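Local coordinates for protein lysine cyclodeaminase (Streptomyces pristinaespiralis, PDB 5YU3) that catalyses the cyclising deamination of L-lysine, a reaction that uses bound NAD and probably yields L-pipecolate with loss of ammonia, at residues A[127-132]-A[227-232]; A[136-141]-A[201-206]; A[245-250]-A[294-299]. One frame throughout, in Å; residues are numbered along the deposited sequence.

Overall arrangement
All three contacts draw on one parallel sheet, that of the NAD-binding Rossmann-type domain, and all are largely buried. In contact 1 the helix 115-133 covers strand 229-232 with small and polar side chains that hydrogen-bond to one another. Contact 2 is made within the sheet itself, where strands 140-144 and 204-207 start side by side, and backbone bonds and a carboxylate dominate. Contact 3 packs helix 245-250 on strand 297-300 and the residue leading into it through leucines and valine, with an exposed margin at Arg250. Strand 229-232 joins them: Asn231 N lies 2.7 Å from Ile205 O of contact 2, and Ile230 O lies 2.8 Å from Phe299 N of contact 3.

Contact 1. Residues A[127-132]-A[227-232]; sequences AVASRL and HLHINA. With NA (sodium ion), chain E.
Ala129 turns its methyl toward strand 229-232, with CB 4.1 Å from OD1 of Asn231; a side chain this small lets the helix lie close to the strand, their segment axes approaching to 9.1 Å at 163°, nearly antiparallel. One residue on, Ser130 OG is the polar centre. It accepts a hydrogen bond from Asn231 ND2 at 3.0 Å, almost exactly in the amide plane, and also bonds to the carbonyl of Ser126 one helical turn back. The same hydroxyl sits at the edge of the His229 ring, 3.3 Å from CD2. With CG anti to the backbone N (chi1 174°), His229 extends toward the helix, and its NE2 donates to Asn231 OD1 at 2.9 Å from above the carbonyl plane, while ND1 is bonded to Ser297 OG. ND2 of Asn231 also bonds to Ser206 OG, which fixes the amide's rotation. A leucine in place of Asn231 would probably leave buried His229 NE2 without its acceptor and take from Ser130 OG and Ser206 OG their shared amide donor. Just beyond, Ala232 O binds the sodium ion at 2.8 Å, with Gly234, Asp300 and Ser301. Such antiparallel layering of helix on strand is that of a Rossmann-type alpha/beta domain.

Contact 2. Residues A[136-141]-A[201-206]; sequences PDSHTL and EADVIS
Thr140, Leu141 and Asp203 bury the most surface where two neighbouring parallel strands of the Rossmann-type sheet begin, the strand 140-144 that leads into a glycine-rich turn consistent with dinucleotide binding and the strand 204-207 beside it. Asp203 carries much of the polar part. Its CG is anti to the carbonyl carbon (chi1 -59°), which swings the carboxylate across to segment 136-141, and OD2 accepts hydrogen bonds from two backbone N-H groups. His139 N reaches it at 2.9 Å from above the carboxylate plane, whereas Thr140 N comes at 3.0 Å on the anti side and nearer to that plane. A short acidic side chain suits this place because it can accept from amides just before regular strand pairing starts. The other oxygen, OD1, is held by Arg225 in a salt bridge and by His227, so the buried charge is probably well compensated.

Thr140 answers through its backbone: its O takes a hydrogen bond from Asp203 N at 2.8 Å and a weak one from Val204 N. Its beta-branched side chain serves two ends, CG2 resting against the CA of Ala202 while OG1 bonds to Arg165 and to His139 ND1. Leu141 pairs with Val204 in the parallel bridge, and both side chains lie on the same face of the sheet, where Leu141 also meets Leu154 and Leu157 of helix 148-160. Its CD1 touches Val204 CG1 at 3.9 Å, the two side chains crossing obliquely. A water links the two segments, donating to Glu201 O at 2.6 Å and lying 3.2 Å from Thr140 OG1.

Contact 3. Residues A[245-250]-A[294-299]; sequences LGLLER and DTLSVF
Leu296 and Leu247 make the tight part of this contact, their side chains crossing at about a right angle with the two CD2 methyls 3.6 Å apart. Both leucines carry CG anti to the backbone N (chi1 175° for Leu296), an extended course that brings the two branched ends together between the segments. The CD2 of Leu296 also presses on the helix backbone, 3.4 Å from Leu247 O. Deeper in, Val298 offers one methyl to each of two leucines: CG2 lies 4.3 Å from Leu247 CD2, and CG1 lies 4.2 Å from Leu248 CD1. Valine fits a strand facing a helix, being beta-branched and compact, while the longer leucines can reach over from the helix.

Toward solvent the packing thins out. Arg250 meets Leu296 CD2 with its backbone C at 4.1 Å and its CB at 4.2 Å. Its guanidinium turns back over the helix, placing one face over Gly246 O, and NH2 forms a salt bridge with Asp221; a long, flexible arginine can thus cover an apolar edge and still keep its charge at the surface. A water bridges the two backbones here, donating to Arg250 O and to Leu296 O at 2.7 Å each.

Strand 297-300 runs between strands 229-232 and 252-255 in the parallel sheet, and helix 245-250 precedes the latter in the chain, lying against the sheet face that carries Val298 and Ile230, with Leu247 touching both.

Contact 1. Residues A[127-132]-A[227-232]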
loop_
_atom_site.group_PDB
_atom_site.type_symbol
_atom_site.label_atom_id
_atom_site.label_comp_id
_atom_site.label_asym_id
_atom_site.label_seq_id
_atom_site.Cartn_x
_atom_site.Cartn_y
_atom_site.Cartn_z
ATOM N N ALA A 127 -26.674 0.870 2.239
ATOM C CA ALA A 127 -27.768 1.050 3.190
ATOM C C ALA A 127 -27.851 2.491 3.676
ATOM O O ALA A 127 -28.950 3.040 3.813
ATOM C CB ALA A 127 -27.603 0.100 4.382
ATOM N N VAL A 128 -26.699 3.122 3.948
ATOM C CA VAL A 128 -26.700 4.533 4.337
ATOM C C VAL A 128 -27.306 5.391 3.233
ATOM O O VAL A 128 -28.145 6.269 3.490
ATOM C CB VAL A 128 -25.272 5.000 4.679
ATOM C CG1 VAL A 128 -25.238 6.511 4.921
ATOM C CG2 VAL A 128 -24.766 4.260 5.904
ATOM N N ALA A 129 -26.872 5.170 1.992
ATOM C CA ALA A 129 -27.374 5.980 0.881
ATOM C C ALA A 129 -28.848 5.720 0.623
ATOM O O ALA A 129 -29.597 6.647 0.291
ATOM C CB ALA A 129 -26.586 5.695 -0.396
ATOM N N SER A 130 -29.274 4.458 0.737
ATOM C CA SER A 130 -30.653 4.115 0.401
ATOM C C SER A 130 -31.624 4.580 1.475
ATOM O O SER A 130 -32.781 4.894 1.171
ATOM C CB SER A 130 -30.782 2.612 0.176
ATOM O OG SER A 130 -29.969 2.169 -0.894
ATOM N N ARG A 131 -31.186 4.633 2.734
ATOM C CA ARG A 131 -32.025 5.238 3.756
ATOM C C ARG A 131 -32.340 6.686 3.403
ATOM O O ARG A 131 -33.461 7.161 3.630
ATOM C CB ARG A 131 -31.331 5.141 5.116
ATOM C CG ARG A 131 -32.268 5.081 6.293
ATOM C CD ARG A 131 -31.546 4.448 7.469
ATOM N NE ARG A 131 -30.195 4.989 7.563
ATOM C CZ ARG A 131 -29.344 4.716 8.546
ATOM N NH1 ARG A 131 -29.707 3.890 9.531
ATOM N NH2 ARG A 131 -28.132 5.270 8.539
ATOM N N LEU A 132 -31.369 7.397 2.825
ATOM C CA LEU A 132 -31.569 8.796 2.463
ATOM C C LEU A 132 -32.387 8.965 1.185
ATOM O O LEU A 132 -33.124 9.952 1.059
ATOM C CB LEU A 132 -30.218 9.499 2.284
ATOM C CG LEU A 132 -29.464 9.918 3.555
ATOM C CD1 LEU A 132 -27.968 9.966 3.287
ATOM C CD2 LEU A 132 -29.959 11.260 4.065
ATOM N N HIS A 227 -39.654 6.809 -8.486
ATOM C CA HIS A 227 -38.921 6.974 -7.233
ATOM C C HIS A 227 -37.675 6.105 -7.142
ATOM O O HIS A 227 -37.041 6.081 -6.080
ATOM C CB HIS A 227 -39.835 6.648 -6.059
ATOM C CG HIS A 227 -40.415 5.271 -6.125
ATOM N ND1 HIS A 227 -41.543 4.973 -6.864
ATOM C CD2 HIS A 227 -40.007 4.102 -5.574
ATOM C CE1 HIS A 227 -41.814 3.684 -6.750
ATOM N NE2 HIS A 227 -40.901 3.133 -5.968
ATOM N N LEU A 228 -37.317 5.395 -8.213
ATOM C CA LEU A 228 -36.237 4.407 -8.155
ATOM C C LEU A 228 -34.951 4.998 -7.584
ATOM O O LEU A 228 -34.537 6.106 -7.950
ATOM C CB LEU A 228 -35.970 3.840 -9.556
ATOM C CG LEU A 228 -34.718 2.959 -9.711
ATOM C CD1 LEU A 228 -34.832 1.689 -8.844
ATOM C CD2 LEU A 228 -34.468 2.587 -11.155
ATOM N N HIS A 229 -34.331 4.256 -6.667
ATOM C CA HIS A 229 -32.969 4.530 -6.227
ATOM C C HIS A 229 -32.051 3.391 -6.647
ATOM O O HIS A 229 -32.373 2.218 -6.431
ATOM C CB HIS A 229 -32.880 4.704 -4.711
ATOM C CG HIS A 229 -31.471 4.839 -4.243
ATOM N ND1 HIS A 229 -30.687 5.921 -4.582
ATOM C CD2 HIS A 229 -30.680 4.007 -3.521
ATOM C CE1 HIS A 229 -29.477 5.763 -4.068
ATOM N NE2 HIS A 229 -29.449 4.613 -3.414
ATOM N N ILE A 230 -30.895 3.735 -7.217
ATOM C CA ILE A 230 -29.914 2.747 -7.652
ATOM C C ILE A 230 -28.639 2.935 -6.844
ATOM O O ILE A 230 -28.107 4.049 -6.782
ATOM C CB ILE A 230 -29.590 2.865 -9.150
ATOM C CG1 ILE A 230 -30.864 2.812 -9.999
ATOM C CG2 ILE A 230 -28.591 1.758 -9.558
ATOM C CD1 ILE A 230 -30.597 3.026 -11.494
ATOM N N ASN A 231 -28.143 1.848 -6.245
ATOM C CA ASN A 231 -26.775 1.811 -5.731
ATOM C C ASN A 231 -25.903 1.215 -6.827
ATOM O O ASN A 231 -26.009 0.023 -7.135
ATOM C CB ASN A 231 -26.677 0.991 -4.440
ATOM C CG ASN A 231 -27.653 1.449 -3.384
ATOM O OD1 ASN A 231 -27.523 2.538 -2.822
ATOM N ND2 ASN A 231 -28.651 0.610 -3.104
ATOM N N ALA A 232 -25.075 2.053 -7.452
ATOM C CA ALA A 232 -24.170 1.609 -8.510
ATOM C C ALA A 232 -22.853 1.222 -7.843
ATOM O O ALA A 232 -22.055 2.080 -7.462
ATOM C CB ALA A 232 -23.993 2.708 -9.553
HETATM NA NA NA E . -19.824 2.743 -9.090
#

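Contact 2. Residues A[136-141]-A[201-206]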
loop_
_atom_site.group_PDB
_atom_site.type_symbol
_atom_site.label_atom_id
_atom_site.label_comp_id
_atom_site.label_asym_id
_atom_site.label_seq_id
_atom_site.Cartn_x
_atom_site.Cartn_y
_atom_site.Cartn_z
ATOM N N PRO A 136 -39.028 5.089 1.849
ATOM C CA PRO A 136 -38.971 4.307 3.092
ATOM C C PRO A 136 -39.893 3.108 3.105
ATOM O O PRO A 136 -39.713 2.225 3.951
ATOM C CB PRO A 136 -39.354 5.327 4.168
ATOM C CG PRO A 136 -40.059 6.492 3.320
ATOM C CD PRO A 136 -39.480 6.492 2.147
ATOM N N ASP A 137 -40.868 3.034 2.198
ATOM C CA ASP A 137 -41.718 1.859 2.090
ATOM C C ASP A 137 -41.319 0.966 0.920
ATOM O O ASP A 137 -42.119 0.124 0.489
ATOM C CB ASP A 137 -43.192 2.274 1.985
ATOM C CG ASP A 137 -43.475 3.149 0.776
ATOM O OD1 ASP A 137 -42.515 3.613 0.126
ATOM O OD2 ASP A 137 -44.666 3.383 0.473
ATOM N N SER A 138 -40.097 1.136 0.400
ATOM C CA SER A 138 -39.591 0.279 -0.669
ATOM C C SER A 138 -39.780 -1.193 -0.326
ATOM O O SER A 138 -39.390 -1.652 0.752
ATOM C CB SER A 138 -38.110 0.570 -0.913
ATOM O OG SER A 138 -37.934 1.823 -1.557
ATOM N N HIS A 139 -40.361 -1.930 -1.262
ATOM C CA HIS A 139 -40.753 -3.312 -1.046
ATOM C C HIS A 139 -40.016 -4.291 -1.952
ATOM O O HIS A 139 -39.799 -5.443 -1.556
ATOM C CB HIS A 139 -42.294 -3.400 -1.226
ATOM C CG HIS A 139 -42.829 -4.750 -1.594
ATOM N ND1 HIS A 139 -42.582 -5.355 -2.811
ATOM C CD2 HIS A 139 -43.681 -5.573 -0.935
ATOM C CE1 HIS A 139 -43.215 -6.515 -2.862
ATOM N NE2 HIS A 139 -43.892 -6.669 -1.737
ATOM N N THR A 140 -39.589 -3.858 -3.136
ATOM C CA THR A 140 -38.964 -4.731 -4.124
ATOM C C THR A 140 -37.549 -4.259 -4.416
ATOM O O THR A 140 -37.354 -3.143 -4.908
ATOM C CB THR A 140 -39.770 -4.758 -5.424
ATOM O OG1 THR A 140 -41.039 -5.380 -5.183
ATOM C CG2 THR A 140 -39.014 -5.528 -6.499
ATOM N N LEU A 141 -36.571 -5.115 -4.145
ATOM C CA LEU A 141 -35.183 -4.839 -4.484
ATOM C C LEU A 141 -34.834 -5.532 -5.791
ATOM O O LEU A 141 -35.247 -6.672 -6.034
ATOM C CB LEU A 141 -34.239 -5.310 -3.367
ATOM C CG LEU A 141 -32.730 -5.353 -3.662
ATOM C CD1 LEU A 141 -32.194 -3.932 -3.786
ATOM C CD2 LEU A 141 -31.987 -6.113 -2.553
ATOM N N GLU A 201 -39.887 -2.916 -12.283
ATOM C CA GLU A 201 -40.622 -3.281 -11.081
ATOM C C GLU A 201 -39.931 -2.931 -9.769
ATOM O O GLU A 201 -40.607 -2.885 -8.739
ATOM C CB GLU A 201 -40.932 -4.785 -11.089
ATOM C CG GLU A 201 -42.052 -5.162 -12.055
ATOM C CD GLU A 201 -42.400 -6.644 -12.036
ATOM O OE1 GLU A 201 -42.667 -7.205 -13.120
ATOM O OE2 GLU A 201 -42.421 -7.248 -10.943
ATOM N N ALA A 202 -38.628 -2.664 -9.771
ATOM C CA ALA A 202 -37.919 -2.482 -8.507
ATOM C C ALA A 202 -38.122 -1.084 -7.938
ATOM O O ALA A 202 -38.218 -0.094 -8.671
ATOM C CB ALA A 202 -36.422 -2.753 -8.690
ATOM N N ASP A 203 -38.165 -1.009 -6.606
ATOM C CA ASP A 203 -38.120 0.263 -5.894
ATOM C C ASP A 203 -36.693 0.737 -5.640
ATOM O O ASP A 203 -36.433 1.946 -5.601
ATOM C CB ASP A 203 -38.838 0.145 -4.548
ATOM C CG ASP A 203 -40.289 -0.258 -4.698
ATOM O OD1 ASP A 203 -41.023 0.456 -5.416
ATOM O OD2 ASP A 203 -40.686 -1.284 -4.100
ATOM N N VAL A 204 -35.773 -0.195 -5.441
ATOM C CA VAL A 204 -34.360 0.110 -5.251
ATOM C C VAL A 204 -33.580 -0.976 -5.980
ATOM O O VAL A 204 -34.017 -2.127 -6.034
ATOM C CB VAL A 204 -34.017 0.188 -3.746
ATOM C CG1 VAL A 204 -34.588 -1.009 -3.012
ATOM C CG2 VAL A 204 -32.503 0.309 -3.521
ATOM N N ILE A 205 -32.461 -0.608 -6.597
ATOM C CA ILE A 205 -31.634 -1.555 -7.337
ATOM C C ILE A 205 -30.201 -1.393 -6.853
ATOM O O ILE A 205 -29.764 -0.270 -6.590
ATOM C CB ILE A 205 -31.714 -1.326 -8.866
ATOM C CG1 ILE A 205 -33.113 -1.674 -9.394
ATOM C CG2 ILE A 205 -30.639 -2.141 -9.624
ATOM C CD1 ILE A 205 -33.358 -1.240 -10.845
ATOM N N SER A 206 -29.477 -2.505 -6.726
ATOM C CA SER A 206 -28.019 -2.483 -6.634
ATOM C C SER A 206 -27.438 -3.204 -7.841
ATOM O O SER A 206 -27.823 -4.341 -8.136
ATOM C CB SER A 206 -27.508 -3.144 -5.334
ATOM O OG SER A 206 -27.818 -2.360 -4.207
HETATM O O HOH W 1 -42.635 -4.190 -7.719
#

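Contact 3. Residues A[245-250]-A[294-299]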
loop_
_atom_site.group_PDB
_atom_site.type_symbol
_atom_site.label_atom_id
_atom_site.label_comp_id
_atom_site.label_asym_id
_atom_site.label_seq_id
_atom_site.Cartn_x
_atom_site.Cartn_y
_atom_site.Cartn_z
ATOM N N LEU A 245 -26.175 5.910 -19.885
ATOM C CA LEU A 245 -25.976 7.353 -19.781
ATOM C C LEU A 245 -27.303 8.092 -19.652
ATOM O O LEU A 245 -27.435 9.017 -18.840
ATOM C CB LEU A 245 -25.202 7.867 -21.000
ATOM C CG LEU A 245 -25.000 9.384 -21.045
ATOM C CD1 LEU A 245 -24.185 9.868 -19.840
ATOM C CD2 LEU A 245 -24.351 9.811 -22.368
ATOM N N GLY A 246 -28.301 7.687 -20.438
ATOM C CA GLY A 246 -29.579 8.388 -20.412
ATOM C C GLY A 246 -30.214 8.384 -19.038
ATOM O O GLY A 246 -30.733 9.403 -18.577
ATOM N N LEU A 247 -30.158 7.237 -18.354
ATOM C CA LEU A 247 -30.634 7.149 -16.979
ATOM C C LEU A 247 -29.828 8.059 -16.053
ATOM O O LEU A 247 -30.393 8.810 -15.251
ATOM C CB LEU A 247 -30.551 5.688 -16.522
ATOM C CG LEU A 247 -31.337 5.189 -15.320
ATOM C CD1 LEU A 247 -31.527 3.677 -15.428
ATOM C CD2 LEU A 247 -30.602 5.538 -14.031
ATOM N N LEU A 248 -28.501 7.993 -16.146
ATOM C CA LEU A 248 -27.638 8.811 -15.294
ATOM C C LEU A 248 -27.941 10.297 -15.453
ATOM O O LEU A 248 -27.977 11.048 -14.467
ATOM C CB LEU A 248 -26.181 8.531 -15.652
ATOM C CG LEU A 248 -25.076 8.246 -14.641
ATOM C CD1 LEU A 248 -25.532 7.366 -13.489
ATOM C CD2 LEU A 248 -23.936 7.583 -15.414
ATOM N N GLU A 249 -28.160 10.740 -16.692
ATOM C CA GLU A 249 -28.413 12.152 -16.948
ATOM C C GLU A 249 -29.740 12.614 -16.368
ATOM O O GLU A 249 -29.898 13.807 -16.095
ATOM C CB GLU A 249 -28.356 12.422 -18.454
ATOM C CG GLU A 249 -26.949 12.292 -19.026
ATOM C CD GLU A 249 -26.898 12.476 -20.538
ATOM O OE1 GLU A 249 -27.891 12.143 -21.225
ATOM O OE2 GLU A 249 -25.853 12.943 -21.040
ATOM N N ARG A 250 -30.689 11.704 -16.157
ATOM C CA ARG A 250 -31.951 12.065 -15.526
ATOM C C ARG A 250 -31.928 11.925 -14.010
ATOM O O ARG A 250 -32.912 12.288 -13.358
ATOM C CB ARG A 250 -33.091 11.203 -16.080
ATOM C CG ARG A 250 -33.450 11.492 -17.523
ATOM C CD ARG A 250 -34.719 10.742 -17.918
ATOM N NE ARG A 250 -34.505 9.298 -18.040
ATOM C CZ ARG A 250 -33.987 8.710 -19.118
ATOM N NH1 ARG A 250 -33.629 9.441 -20.166
ATOM N NH2 ARG A 250 -33.830 7.390 -19.156
ATOM N N ASP A 294 -38.350 10.688 -4.002
ATOM C CA ASP A 294 -39.475 10.529 -4.915
ATOM C C ASP A 294 -39.117 10.721 -6.380
ATOM O O ASP A 294 -40.018 10.671 -7.223
ATOM C CB ASP A 294 -40.597 11.495 -4.527
ATOM C CG ASP A 294 -41.099 11.247 -3.129
ATOM O OD1 ASP A 294 -41.207 10.065 -2.749
ATOM O OD2 ASP A 294 -41.360 12.226 -2.403
ATOM N N THR A 295 -37.842 10.931 -6.707
ATOM C CA THR A 295 -37.377 10.983 -8.082
ATOM C C THR A 295 -36.206 10.028 -8.239
ATOM O O THR A 295 -35.731 9.434 -7.266
ATOM C CB THR A 295 -36.966 12.406 -8.506
ATOM O OG1 THR A 295 -36.161 13.015 -7.489
ATOM C CG2 THR A 295 -38.175 13.239 -8.670
ATOM N N LEU A 296 -35.751 9.877 -9.477
ATOM C CA LEU A 296 -34.659 8.955 -9.772
ATOM C C LEU A 296 -33.370 9.417 -9.104
ATOM O O LEU A 296 -32.960 10.573 -9.250
ATOM C CB LEU A 296 -34.453 8.849 -11.290
ATOM C CG LEU A 296 -33.255 8.003 -11.733
ATOM C CD1 LEU A 296 -33.442 6.554 -11.305
ATOM C CD2 LEU A 296 -33.063 8.101 -13.263
ATOM N N SER A 297 -32.734 8.513 -8.356
ATOM C CA SER A 297 -31.478 8.808 -7.681
ATOM C C SER A 297 -30.479 7.680 -7.915
ATOM O O SER A 297 -30.849 6.515 -8.097
ATOM C CB SER A 297 -31.683 9.037 -6.156
ATOM O OG SER A 297 -32.407 7.961 -5.559
ATOM N N VAL A 298 -29.200 8.041 -7.918
ATOM C CA VAL A 298 -28.113 7.081 -8.065
ATOM C C VAL A 298 -27.069 7.394 -7.007
ATOM O O VAL A 298 -26.629 8.543 -6.893
ATOM C CB VAL A 298 -27.467 7.130 -9.459
ATOM C CG1 VAL A 298 -26.191 6.278 -9.476
ATOM C CG2 VAL A 298 -28.453 6.666 -10.519
ATOM N N PHE A 299 -26.681 6.377 -6.240
ATOM C CA PHE A 299 -25.523 6.446 -5.350
ATOM C C PHE A 299 -24.378 5.786 -6.102
ATOM O O PHE A 299 -24.412 4.576 -6.359
ATOM C CB PHE A 299 -25.803 5.747 -4.017
ATOM C CG PHE A 299 -24.562 5.470 -3.176
ATOM C CD1 PHE A 299 -23.579 6.440 -3.004
ATOM C CD2 PHE A 299 -24.405 4.242 -2.539
ATOM C CE1 PHE A 299 -22.441 6.193 -2.219
ATOM C CE2 PHE A 299 -23.284 3.981 -1.741
ATOM C CZ PHE A 299 -22.289 4.962 -1.584
HETATM O O HOH W 2 -33.938 12.570 -10.831
#